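Long-range contacts in chromatin structure-remodeling complex subunit RSC2 (Saccharomyces cerevisiae, PDB 4BB7), which is a subunit of the ATP-dependent RSC complex that remodels chromatin and positions nucleosomes, and binds histone H3 through its BAH domain: residues W66-E71 with D198-V203; V77-Y82 with L217-T222; A181-H186 with V206-K211. One frame throughout, in Å; residues are numbered along the deposited sequence.

The segments come in the order 66-71, 77-82, 181-186, 198-203, 206-211, 217-222. Contacts 1 and 2 interleave, as do contacts 1 and 3. Both segments of contact 3 fall within the span bridged by contact 2. The centres of contacts 1 and 2 lie about 19 Å apart, those of contacts 1 and 3 about 23 Å, and those of contacts 2 and 3 about 15 Å. Contact 1 sits on the six-stranded sheet. Contact 2 reaches strand 80-82 of the five-stranded sheet. Contact 3 is at the surface, joined to contact 2 through the small parallel pair 75-76 and 206-207. The later chain packs on strand 60-68 and on 77-82; contact 3 joins two of its own parts.

Contact 1: W66-E71 with D198-V203; sequences WYYRPE and DAPPLV
At the end of strand 60-68 in the BAH domain, two aromatic side chains, W66 and Y68, each receive a proline of the 198-203 loop. P200 CD lies over one face of the W66 six-membered ring, 4.2 Å from its centroid and offset toward the rim. The far corner of the indole also meets the loop backbone, with W66 CH2 3.6 Å from A199 CA. W66 NE1 is hydrogen-bonded to H95.

The strand belongs to the six-stranded sheet of this SH3-related fold. W66 and Y68 meet the loop, while the intervening Y67 points away and packs edge-to-face on W32. P200 also rests on I45 of strand 45-54, so the loop spans two neighbouring strands.

P200 CB touches Y68 CE1 at 3.6 Å. P201 places its CD over the face of the Y68 ring, 4.0 Å from the centroid and 28° off the normal. E134 binds the hydroxyl of Y68. Further on, where the strand has given way to a 3-10 turn, V203 CA makes a CA-H...O contact of 3.6 Å with E71 O. E71 also shares a backbone hydrogen bond with G204, and its carboxylate pairs with K43.

Contact 2: V77-Y82 with L217-T222; sequences VDRLFY and LGEYAT
R79 and Y220 form a single antiparallel bridge, as a non-hydrogen-bonded pair. The two backbone bonds flank it. A221 N donates to D78 O (2.9 Å), and L80 N donates to E219 O (2.7 Å). Both are nearly straight at the hydrogen.

Side chains add a polar bond at each end. T222 OG1 donates to D78 OD2 at 2.7 Å, meeting the carboxylate on its anti side. R79 is extended from CG to NE and lies alongside E219. Its NH1 forms a salt bridge to E219 OE1 (2.8 Å), again on the anti side, and NH2 adds a weak bond to the same oxygen. The planes are almost perpendicular (89°), so this is not a flat two-by-two pairing. R79 also makes cation-pi contacts with F130 and F139. The remaining backbone groups of Y220 are satisfied elsewhere: its N by D215, its O by R232. Y82 OH is bonded to E129, and G218 O to K170.

L80 CD2 packs on A221 CB at 3.9 Å. Strand 80-82 pairs on with strand 166-172, where F81 bonds to the backbone of Y171. F130 of strand 130-133 touches E219, and Y82 stacks on F109 at the start of helix 109-114.

Contact 3: A181-H186 with V206-K211; sequences ANATPH and VYMRPK
M208 and P185 lose the most surface here, with R209 next. The CB of M208 points at the 181-186 loop and comes to 3.2 Å from T184 O. Beyond it the chain runs straight and then bends at the last torsion (chi3 -67°). This bend carries CE onto A183 CB, 3.6 Å away. L179 also touches the M208 side chain. The backbone of M208 is tied to the loop through a water: it accepts from M208 N (2.8 Å) and donates to T184 O (3.1 Å). T184 O is therefore met both by an apolar carbon and by the water.

P185 lies beside the M208-P210 part of the other segment, its CA nearest to that of R209. Its CB rests against P210 CD at 3.7 Å, and its carbonyl oxygen also approaches that carbon, with P185 O to P210 CD at 3.3 Å. The two prolines thus meet through ring and carbonyl.

R209 starts out away from the loop. A turn at its second torsion (chi2 -64°) folds the chain back, so that the guanidinium comes near P185 O. NH1 makes a weak bond to M208 O. NH2 bonds to the carbonyl of D187, the residue after the loop segment. Y207 CE2 sits 3.4 Å above the guanidinium plane of R209, over its centre. The side chain of R209 also touches R76 of strand 75-76.

All the residues that meet here also touch crystal neighbours, so the lattice may influence their conformations. Neither segment forms regular structure at the contact. It is an irregular surface meeting of two loops whose touching parts, 183-186 and 208-210, run 43° apart and share a bridging water, just past the short parallel pairing of strands 75-76 and 206-207.

Contact 1: W66-E71 with D198-V203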
ATOM      1  N   TRP A  66       9.467   7.753  -6.057  1.00 29.61           N
ATOM      2  CA  TRP A  66      10.821   7.998  -5.578  1.00 28.88           C
ATOM      3  C   TRP A  66      11.786   8.364  -6.696  1.00 26.36           C
ATOM      4  O   TRP A  66      11.657   7.894  -7.825  1.00 29.11           O
ATOM      5  CB  TRP A  66      11.355   6.779  -4.820  1.00 25.79           C
ATOM      6  CG  TRP A  66      10.758   6.602  -3.457  1.00 27.48           C
ATOM      7  CD1 TRP A  66       9.896   7.448  -2.822  1.00 34.37           C
ATOM      8  CD2 TRP A  66      10.979   5.508  -2.559  1.00 31.89           C
ATOM      9  NE1 TRP A  66       9.566   6.949  -1.584  1.00 34.40           N
ATOM     10  CE2 TRP A  66      10.219   5.760  -1.398  1.00 32.94           C
ATOM     11  CE3 TRP A  66      11.747   4.340  -2.624  1.00 27.31           C
ATOM     12  CZ2 TRP A  66      10.204   4.888  -0.311  1.00 32.67           C
ATOM     13  CZ3 TRP A  66      11.733   3.477  -1.542  1.00 33.62           C
ATOM     14  CH2 TRP A  66      10.966   3.756  -0.400  1.00 36.72           C
ATOM     15  N   TYR A  67      12.748   9.217  -6.364  1.00 24.90           N
ATOM     16  CA  TYR A  67      13.849   9.547  -7.257  1.00 26.73           C
ATOM     17  C   TYR A  67      15.155   9.362  -6.495  1.00 26.08           C
ATOM     18  O   TYR A  67      15.373   9.997  -5.465  1.00 24.95           O
ATOM     19  CB  TYR A  67      13.731  10.988  -7.756  1.00 23.25           C
ATOM     20  CG  TYR A  67      12.632  11.205  -8.771  1.00 26.07           C
ATOM     21  CD1 TYR A  67      11.298  10.992  -8.440  1.00 31.15           C
ATOM     22  CD2 TYR A  67      12.926  11.643 -10.056  1.00 31.40           C
ATOM     23  CE1 TYR A  67      10.288  11.195  -9.363  1.00 25.61           C
ATOM     24  CE2 TYR A  67      11.922  11.852 -10.986  1.00 32.45           C
ATOM     25  CZ  TYR A  67      10.607  11.625 -10.633  1.00 29.73           C
ATOM     26  OH  TYR A  67       9.612  11.831 -11.555  1.00 33.28           O
ATOM     27  N   TYR A  68      16.016   8.485  -6.995  1.00 25.84           N
ATOM     28  CA  TYR A  68      17.263   8.165  -6.309  1.00 27.68           C
ATOM     29  C   TYR A  68      18.334   9.231  -6.517  1.00 27.20           C
ATOM     30  O   TYR A  68      18.314   9.966  -7.505  1.00 26.79           O
ATOM     31  CB  TYR A  68      17.802   6.809  -6.774  1.00 23.82           C
ATOM     32  CG  TYR A  68      17.017   5.617  -6.278  1.00 25.94           C
ATOM     33  CD1 TYR A  68      16.015   5.766  -5.325  1.00 30.55           C
ATOM     34  CD2 TYR A  68      17.289   4.340  -6.748  1.00 22.06           C
ATOM     35  CE1 TYR A  68      15.299   4.673  -4.864  1.00 30.54           C
ATOM     36  CE2 TYR A  68      16.579   3.242  -6.294  1.00 29.07           C
ATOM     37  CZ  TYR A  68      15.584   3.414  -5.353  1.00 33.00           C
ATOM     38  OH  TYR A  68      14.875   2.324  -4.900  1.00 30.29           O
ATOM     39  N   ARG A  69      19.263   9.313  -5.572  1.00 25.87           N
ATOM     40  CA  ARG A  69      20.469  10.100  -5.760  1.00 25.72           C
ATOM     41  C   ARG A  69      21.540   9.135  -6.252  1.00 27.25           C
ATOM     42  O   ARG A  69      21.395   7.923  -6.091  1.00 22.14           O
ATOM     43  CB  ARG A  69      20.907  10.748  -4.447  1.00 24.69           C
ATOM     44  CG  ARG A  69      19.822  11.526  -3.725  1.00 28.06           C
ATOM     45  CD  ARG A  69      20.359  12.066  -2.410  1.00 37.53           C
ATOM     46  NE  ARG A  69      19.327  12.679  -1.579  1.00 38.19           N
ATOM     47  CZ  ARG A  69      19.167  13.990  -1.430  1.00 32.55           C
ATOM     48  NH1 ARG A  69      19.970  14.835  -2.061  1.00 28.12           N
ATOM     49  NH2 ARG A  69      18.206  14.456  -0.647  1.00 31.29           N
ATOM     50  N   PRO A  70      22.616   9.664  -6.855  1.00 32.45           N
ATOM     51  CA  PRO A  70      23.672   8.823  -7.435  1.00 27.74           C
ATOM     52  C   PRO A  70      24.177   7.744  -6.475  1.00 29.38           C
ATOM     53  O   PRO A  70      24.256   6.571  -6.848  1.00 28.02           O
ATOM     54  CB  PRO A  70      24.787   9.827  -7.732  1.00 27.04           C
ATOM     55  CG  PRO A  70      24.070  11.121  -7.957  1.00 25.61           C
ATOM     56  CD  PRO A  70      22.903  11.103  -7.014  1.00 26.13           C
ATOM     57  N   GLU A  71      24.515   8.139  -5.252  1.00 30.38           N
ATOM     58  CA  GLU A  71      25.058   7.203  -4.271  1.00 24.45           C
ATOM     59  C   GLU A  71      24.101   6.049  -3.992  1.00 28.48           C
ATOM     60  O   GLU A  71      24.486   5.044  -3.395  1.00 31.13           O
ATOM     61  CB  GLU A  71      25.387   7.923  -2.964  1.00 25.25           C
ATOM     62  CG  GLU A  71      24.191   8.598  -2.304  1.00 28.79           C
ATOM     63  CD  GLU A  71      24.049  10.067  -2.685  1.00 39.17           C
ATOM     64  OE1 GLU A  71      24.561  10.470  -3.754  1.00 35.88           O
ATOM     65  OE2 GLU A  71      23.428  10.824  -1.905  1.00 39.92           O
ATOM     66  N   ASP A 198      11.483   0.376   3.901  1.00 37.02           N
ATOM     67  CA  ASP A 198      10.641   1.561   3.789  1.00 38.26           C
ATOM     68  C   ASP A 198      11.471   2.752   3.320  1.00 36.15           C
ATOM     69  O   ASP A 198      11.122   3.899   3.591  1.00 38.78           O
ATOM     70  CB  ASP A 198      10.013   1.904   5.141  1.00 38.55           C
ATOM     71  CG  ASP A 198       9.375   0.708   5.809  1.00 46.12           C
ATOM     72  OD1 ASP A 198       8.913  -0.200   5.088  1.00 53.29           O
ATOM     73  OD2 ASP A 198       9.335   0.681   7.059  1.00 50.10           O
ATOM     74  N   ALA A 199      12.572   2.474   2.627  1.00 34.31           N
ATOM     75  CA  ALA A 199      13.492   3.521   2.202  1.00 35.93           C
ATOM     76  C   ALA A 199      14.345   3.077   1.021  1.00 33.87           C
ATOM     77  O   ALA A 199      14.543   1.884   0.808  1.00 36.44           O
ATOM     78  CB  ALA A 199      14.381   3.935   3.362  1.00 35.09           C
ATOM     79  N   PRO A 200      14.857   4.042   0.247  1.00 33.83           N
ATOM     80  CA  PRO A 200      15.782   3.733  -0.847  1.00 32.98           C
ATOM     81  C   PRO A 200      17.000   3.003  -0.296  1.00 33.10           C
ATOM     82  O   PRO A 200      17.169   2.959   0.922  1.00 27.55           O
ATOM     83  CB  PRO A 200      16.187   5.119  -1.362  1.00 28.24           C
ATOM     84  CG  PRO A 200      15.074   6.019  -0.952  1.00 32.48           C
ATOM     85  CD  PRO A 200      14.598   5.487   0.364  1.00 29.36           C
ATOM     86  N   PRO A 201      17.845   2.444  -1.175  1.00 30.17           N
ATOM     87  CA  PRO A 201      19.010   1.681  -0.715  1.00 30.98           C
ATOM     88  C   PRO A 201      19.912   2.514   0.190  1.00 31.05           C
ATOM     89  O   PRO A 201      20.009   3.729   0.005  1.00 26.70           O
ATOM     90  CB  PRO A 201      19.746   1.347  -2.019  1.00 35.28           C
ATOM     91  CG  PRO A 201      18.702   1.416  -3.077  1.00 33.15           C
ATOM     92  CD  PRO A 201      17.778   2.515  -2.645  1.00 29.43           C
ATOM     93  N   LEU A 202      20.558   1.866   1.155  1.00 27.11           N
ATOM     94  CA  LEU A 202      21.511   2.552   2.022  1.00 28.84           C
ATOM     95  C   LEU A 202      22.709   3.048   1.210  1.00 29.41           C
ATOM     96  O   LEU A 202      23.284   4.094   1.509  1.00 27.64           O
ATOM     97  CB  LEU A 202      21.980   1.629   3.150  1.00 30.81           C
ATOM     98  CG  LEU A 202      22.921   2.248   4.188  1.00 32.51           C
ATOM     99  CD1 LEU A 202      22.262   3.438   4.879  1.00 30.66           C
ATOM    100  CD2 LEU A 202      23.363   1.211   5.211  1.00 33.35           C
ATOM    101  N   VAL A 203      23.079   2.286   0.186  1.00 27.59           N
ATOM    102  CA  VAL A 203      24.153   2.681  -0.717  1.00 26.87           C
ATOM    103  C   VAL A 203      24.206   1.755  -1.927  1.00 29.47           C
ATOM    104  O   VAL A 203      23.958   0.553  -1.813  1.00 27.77           O
ATOM    105  CB  VAL A 203      25.526   2.691  -0.010  1.00 28.69           C
ATOM    106  CG1 VAL A 203      25.885   1.299   0.475  1.00 25.05           C
ATOM    107  CG2 VAL A 203      26.606   3.234  -0.941  1.00 22.86           C
TER

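Contact 2: V77-Y82 with L217-T222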
ATOM      1  N   VAL A  77      31.742   2.705 -12.497  1.00 24.75           N
ATOM      2  CA  VAL A  77      32.551   3.534 -11.618  1.00 21.82           C
ATOM      3  C   VAL A  77      32.941   4.854 -12.282  1.00 27.48           C
ATOM      4  O   VAL A  77      33.267   5.831 -11.603  1.00 23.07           O
ATOM      5  CB  VAL A  77      33.822   2.788 -11.187  1.00 24.75           C
ATOM      6  CG1 VAL A  77      34.751   2.599 -12.380  1.00 24.70           C
ATOM      7  CG2 VAL A  77      34.524   3.533 -10.074  1.00 26.31           C
ATOM      8  N   ASP A  78      32.907   4.887 -13.610  1.00 24.63           N
ATOM      9  CA  ASP A  78      33.322   6.083 -14.332  1.00 24.38           C
ATOM     10  C   ASP A  78      32.138   6.940 -14.771  1.00 25.50           C
ATOM     11  O   ASP A  78      32.289   7.822 -15.621  1.00 19.60           O
ATOM     12  CB  ASP A  78      34.205   5.723 -15.532  1.00 19.72           C
ATOM     13  CG  ASP A  78      33.474   4.902 -16.572  1.00 26.96           C
ATOM     14  OD1 ASP A  78      32.676   4.020 -16.186  1.00 26.56           O
ATOM     15  OD2 ASP A  78      33.693   5.140 -17.780  1.00 27.07           O
ATOM     16  N   ARG A  79      30.965   6.687 -14.192  1.00 16.69           N
ATOM     17  CA  ARG A  79      29.791   7.492 -14.513  1.00 22.55           C
ATOM     18  C   ARG A  79      29.874   8.895 -13.908  1.00 26.89           C
ATOM     19  O   ARG A  79      30.341   9.078 -12.782  1.00 25.52           O
ATOM     20  CB  ARG A  79      28.498   6.792 -14.079  1.00 26.01           C
ATOM     21  CG  ARG A  79      27.240   7.521 -14.541  1.00 30.09           C
ATOM     22  CD  ARG A  79      26.016   6.614 -14.596  1.00 26.63           C
ATOM     23  NE  ARG A  79      24.835   7.328 -15.083  1.00 27.07           N
ATOM     24  CZ  ARG A  79      24.303   7.169 -16.292  1.00 30.32           C
ATOM     25  NH1 ARG A  79      24.835   6.307 -17.150  1.00 24.40           N
ATOM     26  NH2 ARG A  79      23.233   7.869 -16.645  1.00 25.54           N
ATOM     27  N   LEU A  80      29.425   9.887 -14.670  1.00 27.61           N
ATOM     28  CA  LEU A  80      29.421  11.271 -14.211  1.00 28.63           C
ATOM     29  C   LEU A  80      28.002  11.719 -13.880  1.00 29.61           C
ATOM     30  O   LEU A  80      27.030  11.158 -14.390  1.00 28.56           O
ATOM     31  CB  LEU A  80      30.021  12.187 -15.277  1.00 26.40           C
ATOM     32  CG  LEU A  80      31.492  11.937 -15.600  1.00 30.43           C
ATOM     33  CD1 LEU A  80      31.936  12.768 -16.796  1.00 24.21           C
ATOM     34  CD2 LEU A  80      32.351  12.225 -14.376  1.00 28.22           C
ATOM     35  N   PHE A  81      27.890  12.733 -13.029  1.00 23.94           N
ATOM     36  CA  PHE A  81      26.591  13.221 -12.578  1.00 27.98           C
ATOM     37  C   PHE A  81      26.592  14.735 -12.466  1.00 27.40           C
ATOM     38  O   PHE A  81      27.628  15.342 -12.206  1.00 30.42           O
ATOM     39  CB  PHE A  81      26.241  12.629 -11.210  1.00 25.31           C
ATOM     40  CG  PHE A  81      26.173  11.130 -11.191  1.00 26.74           C
ATOM     41  CD1 PHE A  81      25.012  10.471 -11.563  1.00 24.77           C
ATOM     42  CD2 PHE A  81      27.265  10.381 -10.788  1.00 21.20           C
ATOM     43  CE1 PHE A  81      24.944   9.094 -11.542  1.00 27.38           C
ATOM     44  CE2 PHE A  81      27.204   9.000 -10.762  1.00 26.77           C
ATOM     45  CZ  PHE A  81      26.040   8.353 -11.139  1.00 27.13           C
ATOM     46  N   TYR A  82      25.430  15.346 -12.655  1.00 28.46           N
ATOM     47  CA  TYR A  82      25.296  16.778 -12.433  1.00 30.10           C
ATOM     48  C   TYR A  82      25.263  17.047 -10.937  1.00 30.16           C
ATOM     49  O   TYR A  82      24.982  16.147 -10.143  1.00 28.12           O
ATOM     50  CB  TYR A  82      24.023  17.316 -13.088  1.00 29.76           C
ATOM     51  CG  TYR A  82      23.947  17.040 -14.571  1.00 26.18           C
ATOM     52  CD1 TYR A  82      24.659  17.814 -15.480  1.00 26.95           C
ATOM     53  CD2 TYR A  82      23.171  16.000 -15.063  1.00 28.22           C
ATOM     54  CE1 TYR A  82      24.595  17.562 -16.839  1.00 29.30           C
ATOM     55  CE2 TYR A  82      23.099  15.740 -16.419  1.00 29.92           C
ATOM     56  CZ  TYR A  82      23.813  16.522 -17.301  1.00 26.61           C
ATOM     57  OH  TYR A  82      23.746  16.260 -18.647  1.00 28.04           O
ATOM     58  N   LEU A 217      25.581  11.791 -24.444  1.00 34.32           N
ATOM     59  CA  LEU A 217      24.976  12.416 -23.273  1.00 32.69           C
ATOM     60  C   LEU A 217      26.023  12.846 -22.252  1.00 30.91           C
ATOM     61  O   LEU A 217      25.698  13.467 -21.238  1.00 27.75           O
ATOM     62  CB  LEU A 217      23.978  11.459 -22.625  1.00 30.27           C
ATOM     63  CG  LEU A 217      22.956  10.839 -23.576  1.00 32.20           C
ATOM     64  CD1 LEU A 217      21.947  10.015 -22.797  1.00 32.43           C
ATOM     65  CD2 LEU A 217      22.258  11.914 -24.385  1.00 28.20           C
ATOM     66  N   GLY A 218      27.281  12.514 -22.530  1.00 38.00           N
ATOM     67  CA  GLY A 218      28.365  12.768 -21.597  1.00 36.51           C
ATOM     68  C   GLY A 218      28.175  11.985 -20.311  1.00 32.51           C
ATOM     69  O   GLY A 218      28.159  12.557 -19.220  1.00 25.32           O
ATOM     70  N   GLU A 219      28.027  10.670 -20.438  1.00 30.17           N
ATOM     71  CA  GLU A 219      27.720   9.828 -19.287  1.00 32.95           C
ATOM     72  C   GLU A 219      28.967   9.389 -18.524  1.00 31.48           C
ATOM     73  O   GLU A 219      28.935   9.257 -17.295  1.00 26.98           O
ATOM     74  CB  GLU A 219      26.898   8.603 -19.711  1.00 22.63           C
ATOM     75  CG  GLU A 219      25.609   8.950 -20.439  1.00 27.93           C
ATOM     76  CD  GLU A 219      24.733   7.737 -20.698  1.00 30.24           C
ATOM     77  OE1 GLU A 219      24.207   7.166 -19.721  1.00 31.50           O
ATOM     78  OE2 GLU A 219      24.563   7.358 -21.876  1.00 24.19           O
ATOM     79  N   TYR A 220      30.063   9.180 -19.252  1.00 26.00           N
ATOM     80  CA  TYR A 220      31.248   8.552 -18.674  1.00 26.62           C
ATOM     81  C   TYR A 220      32.533   9.362 -18.849  1.00 28.67           C
ATOM     82  O   TYR A 220      32.737  10.023 -19.868  1.00 33.50           O
ATOM     83  CB  TYR A 220      31.413   7.137 -19.234  1.00 29.35           C
ATOM     84  CG  TYR A 220      30.129   6.338 -19.197  1.00 29.82           C
ATOM     85  CD1 TYR A 220      29.623   5.867 -17.992  1.00 23.12           C
ATOM     86  CD2 TYR A 220      29.417   6.062 -20.362  1.00 28.35           C
ATOM     87  CE1 TYR A 220      28.451   5.143 -17.945  1.00 26.48           C
ATOM     88  CE2 TYR A 220      28.237   5.331 -20.323  1.00 26.00           C
ATOM     89  CZ  TYR A 220      27.761   4.876 -19.106  1.00 27.96           C
ATOM     90  OH  TYR A 220      26.591   4.152 -19.039  1.00 27.93           O
ATOM     91  N   ALA A 221      33.398   9.293 -17.841  1.00 31.61           N
ATOM     92  CA  ALA A 221      34.611  10.103 -17.784  1.00 32.95           C
ATOM     93  C   ALA A 221      35.725   9.584 -18.695  1.00 31.82           C
ATOM     94  O   ALA A 221      36.719  10.272 -18.922  1.00 30.83           O
ATOM     95  CB  ALA A 221      35.108  10.197 -16.345  1.00 21.46           C
ATOM     96  N   THR A 222      35.553   8.374 -19.215  1.00 26.81           N
ATOM     97  CA  THR A 222      36.599   7.719 -19.989  1.00 25.58           C
ATOM     98  C   THR A 222      36.304   7.735 -21.480  1.00 30.00           C
ATOM     99  O   THR A 222      37.090   7.232 -22.282  1.00 29.97           O
ATOM    100  CB  THR A 222      36.782   6.265 -19.543  1.00 25.13           C
ATOM    101  OG1 THR A 222      35.539   5.566 -19.687  1.00 29.21           O
ATOM    102  CG2 THR A 222      37.213   6.207 -18.090  1.00 30.12           C
TER

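Contact 3: A181-H186 with V206-K211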
ATOM      1  N   ALA A 181      38.829  -4.131  -4.916  1.00 40.27           N
ATOM      2  CA  ALA A 181      40.243  -4.048  -5.278  1.00 33.70           C
ATOM      3  C   ALA A 181      40.618  -4.990  -6.421  1.00 36.58           C
ATOM      4  O   ALA A 181      41.681  -4.849  -7.025  1.00 43.11           O
ATOM      5  CB  ALA A 181      41.118  -4.313  -4.062  1.00 30.97           C
ATOM      6  N   ASN A 182      39.747  -5.949  -6.719  1.00 36.64           N
ATOM      7  CA  ASN A 182      40.022  -6.917  -7.777  1.00 38.27           C
ATOM      8  C   ASN A 182      39.055  -6.812  -8.955  1.00 34.49           C
ATOM      9  O   ASN A 182      38.832  -7.781  -9.675  1.00 36.93           O
ATOM     10  CB  ASN A 182      40.011  -8.340  -7.215  1.00 42.43           C
ATOM     11  CG  ASN A 182      38.625  -8.792  -6.797  1.00 44.59           C
ATOM     12  OD1 ASN A 182      37.818  -8.000  -6.304  1.00 45.84           O
ATOM     13  ND2 ASN A 182      38.339 -10.073  -6.998  1.00 43.16           N
ATOM     14  N   ALA A 183      38.487  -5.626  -9.147  1.00 33.40           N
ATOM     15  CA  ALA A 183      37.530  -5.397 -10.221  1.00 32.11           C
ATOM     16  C   ALA A 183      38.137  -5.604 -11.609  1.00 30.27           C
ATOM     17  O   ALA A 183      39.333  -5.408 -11.810  1.00 30.53           O
ATOM     18  CB  ALA A 183      36.942  -3.997 -10.105  1.00 30.82           C
ATOM     19  N   THR A 184      37.301  -6.007 -12.560  1.00 35.77           N
ATOM     20  CA  THR A 184      37.704  -6.118 -13.960  1.00 37.03           C
ATOM     21  C   THR A 184      36.605  -5.537 -14.843  1.00 37.53           C
ATOM     22  O   THR A 184      35.496  -5.277 -14.370  1.00 31.39           O
ATOM     23  CB  THR A 184      37.957  -7.584 -14.380  1.00 35.57           C
ATOM     24  OG1 THR A 184      36.741  -8.331 -14.273  1.00 37.85           O
ATOM     25  CG2 THR A 184      39.025  -8.224 -13.507  1.00 34.83           C
ATOM     26  N   PRO A 185      36.913  -5.325 -16.131  1.00 29.96           N
ATOM     27  CA  PRO A 185      35.928  -4.794 -17.078  1.00 35.22           C
ATOM     28  C   PRO A 185      34.868  -5.825 -17.470  1.00 36.69           C
ATOM     29  O   PRO A 185      33.987  -5.508 -18.271  1.00 37.76           O
ATOM     30  CB  PRO A 185      36.778  -4.431 -18.304  1.00 36.75           C
ATOM     31  CG  PRO A 185      38.181  -4.369 -17.804  1.00 35.50           C
ATOM     32  CD  PRO A 185      38.255  -5.394 -16.726  1.00 34.96           C
ATOM     33  N   HIS A 186      34.948  -7.033 -16.920  1.00 32.01           N
ATOM     34  CA  HIS A 186      33.973  -8.070 -17.240  1.00 33.40           C
ATOM     35  C   HIS A 186      33.314  -8.696 -16.010  1.00 36.96           C
ATOM     36  O   HIS A 186      32.779  -9.802 -16.081  1.00 31.34           O
ATOM     37  CB  HIS A 186      34.604  -9.160 -18.109  1.00 39.60           C
ATOM     38  CG  HIS A 186      35.707  -9.911 -17.431  1.00 40.84           C
ATOM     39  ND1 HIS A 186      37.034  -9.739 -17.757  1.00 44.30           N
ATOM     40  CD2 HIS A 186      35.677 -10.838 -16.445  1.00 39.80           C
ATOM     41  CE1 HIS A 186      37.776 -10.529 -17.001  1.00 49.96           C
ATOM     42  NE2 HIS A 186      36.977 -11.207 -16.197  1.00 45.54           N
ATOM     43  N   VAL A 206      29.440   0.174  -7.473  1.00 27.88           N
ATOM     44  CA  VAL A 206      30.094   0.557  -8.716  1.00 27.44           C
ATOM     45  C   VAL A 206      30.889  -0.609  -9.289  1.00 29.74           C
ATOM     46  O   VAL A 206      31.412  -1.439  -8.547  1.00 26.57           O
ATOM     47  CB  VAL A 206      31.023   1.768  -8.521  1.00 26.08           C
ATOM     48  CG1 VAL A 206      30.217   3.000  -8.145  1.00 27.05           C
ATOM     49  CG2 VAL A 206      32.067   1.467  -7.464  1.00 28.70           C
ATOM     50  N   TYR A 207      30.969  -0.667 -10.614  1.00 26.80           N
ATOM     51  CA  TYR A 207      31.715  -1.720 -11.288  1.00 25.08           C
ATOM     52  C   TYR A 207      32.470  -1.185 -12.508  1.00 27.33           C
ATOM     53  O   TYR A 207      32.294  -0.034 -12.903  1.00 25.72           O
ATOM     54  CB  TYR A 207      30.780  -2.860 -11.686  1.00 29.43           C
ATOM     55  CG  TYR A 207      29.695  -2.460 -12.658  1.00 26.75           C
ATOM     56  CD1 TYR A 207      28.605  -1.711 -12.240  1.00 29.88           C
ATOM     57  CD2 TYR A 207      29.755  -2.844 -13.990  1.00 28.00           C
ATOM     58  CE1 TYR A 207      27.606  -1.348 -13.120  1.00 28.58           C
ATOM     59  CE2 TYR A 207      28.759  -2.488 -14.881  1.00 30.10           C
ATOM     60  CZ  TYR A 207      27.688  -1.738 -14.438  1.00 30.67           C
ATOM     61  OH  TYR A 207      26.696  -1.375 -15.317  1.00 36.80           O
ATOM     62  N   MET A 208      33.309  -2.026 -13.101  1.00 30.37           N
ATOM     63  CA  MET A 208      34.154  -1.602 -14.215  1.00 29.15           C
ATOM     64  C   MET A 208      33.592  -2.055 -15.564  1.00 33.11           C
ATOM     65  O   MET A 208      32.907  -3.071 -15.658  1.00 31.92           O
ATOM     66  CB  MET A 208      35.585  -2.125 -14.025  1.00 31.05           C
ATOM     67  CG  MET A 208      36.677  -1.191 -14.550  1.00 34.66           C
ATOM     68  SD  MET A 208      38.359  -1.720 -14.141  1.00 37.58           S
ATOM     69  CE  MET A 208      38.368  -1.513 -12.363  1.00 31.14           C
ATOM     70  N   ARG A 209      33.885  -1.289 -16.609  1.00 34.00           N
ATOM     71  CA  ARG A 209      33.449  -1.629 -17.958  1.00 33.72           C
ATOM     72  C   ARG A 209      34.393  -1.028 -18.992  1.00 31.50           C
ATOM     73  O   ARG A 209      34.976   0.032 -18.767  1.00 34.73           O
ATOM     74  CB  ARG A 209      32.020  -1.130 -18.203  1.00 36.08           C
ATOM     75  CG  ARG A 209      30.927  -2.028 -17.639  1.00 35.01           C
ATOM     76  CD  ARG A 209      30.920  -3.392 -18.323  1.00 36.01           C
ATOM     77  NE  ARG A 209      29.943  -4.307 -17.736  1.00 35.65           N
ATOM     78  CZ  ARG A 209      30.189  -5.103 -16.699  1.00 35.22           C
ATOM     79  NH1 ARG A 209      31.383  -5.100 -16.124  1.00 29.47           N
ATOM     80  NH2 ARG A 209      29.238  -5.901 -16.233  1.00 32.30           N
ATOM     81  N   PRO A 210      34.561  -1.708 -20.131  1.00 28.74           N
ATOM     82  CA  PRO A 210      35.379  -1.104 -21.190  1.00 34.07           C
ATOM     83  C   PRO A 210      34.786   0.227 -21.648  1.00 35.12           C
ATOM     84  O   PRO A 210      33.569   0.360 -21.769  1.00 34.33           O
ATOM     85  CB  PRO A 210      35.331  -2.145 -22.319  1.00 31.59           C
ATOM     86  CG  PRO A 210      34.200  -3.074 -21.964  1.00 31.63           C
ATOM     87  CD  PRO A 210      34.100  -3.062 -20.475  1.00 29.11           C
ATOM     88  N   LYS A 211      35.645   1.208 -21.888  1.00 30.37           N
ATOM     89  CA  LYS A 211      35.195   2.537 -22.275  1.00 32.67           C
ATOM     90  C   LYS A 211      34.803   2.595 -23.749  1.00 35.97           C
ATOM     91  O   LYS A 211      35.231   1.766 -24.548  1.00 38.35           O
ATOM     92  CB  LYS A 211      36.281   3.574 -21.968  1.00 31.86           C
ATOM     93  CG  LYS A 211      37.603   3.324 -22.675  1.00 33.34           C
ATOM     94  CD  LYS A 211      37.651   4.008 -24.033  1.00 32.97           C
ATOM     95  CE  LYS A 211      38.945   3.682 -24.759  1.00 38.06           C
ATOM     96  NZ  LYS A 211      39.082   4.423 -26.045  1.00 43.90           N
TER
HETATM   97  O   HOH W   1      33.905  -4.510 -11.864  1.00 33.36           O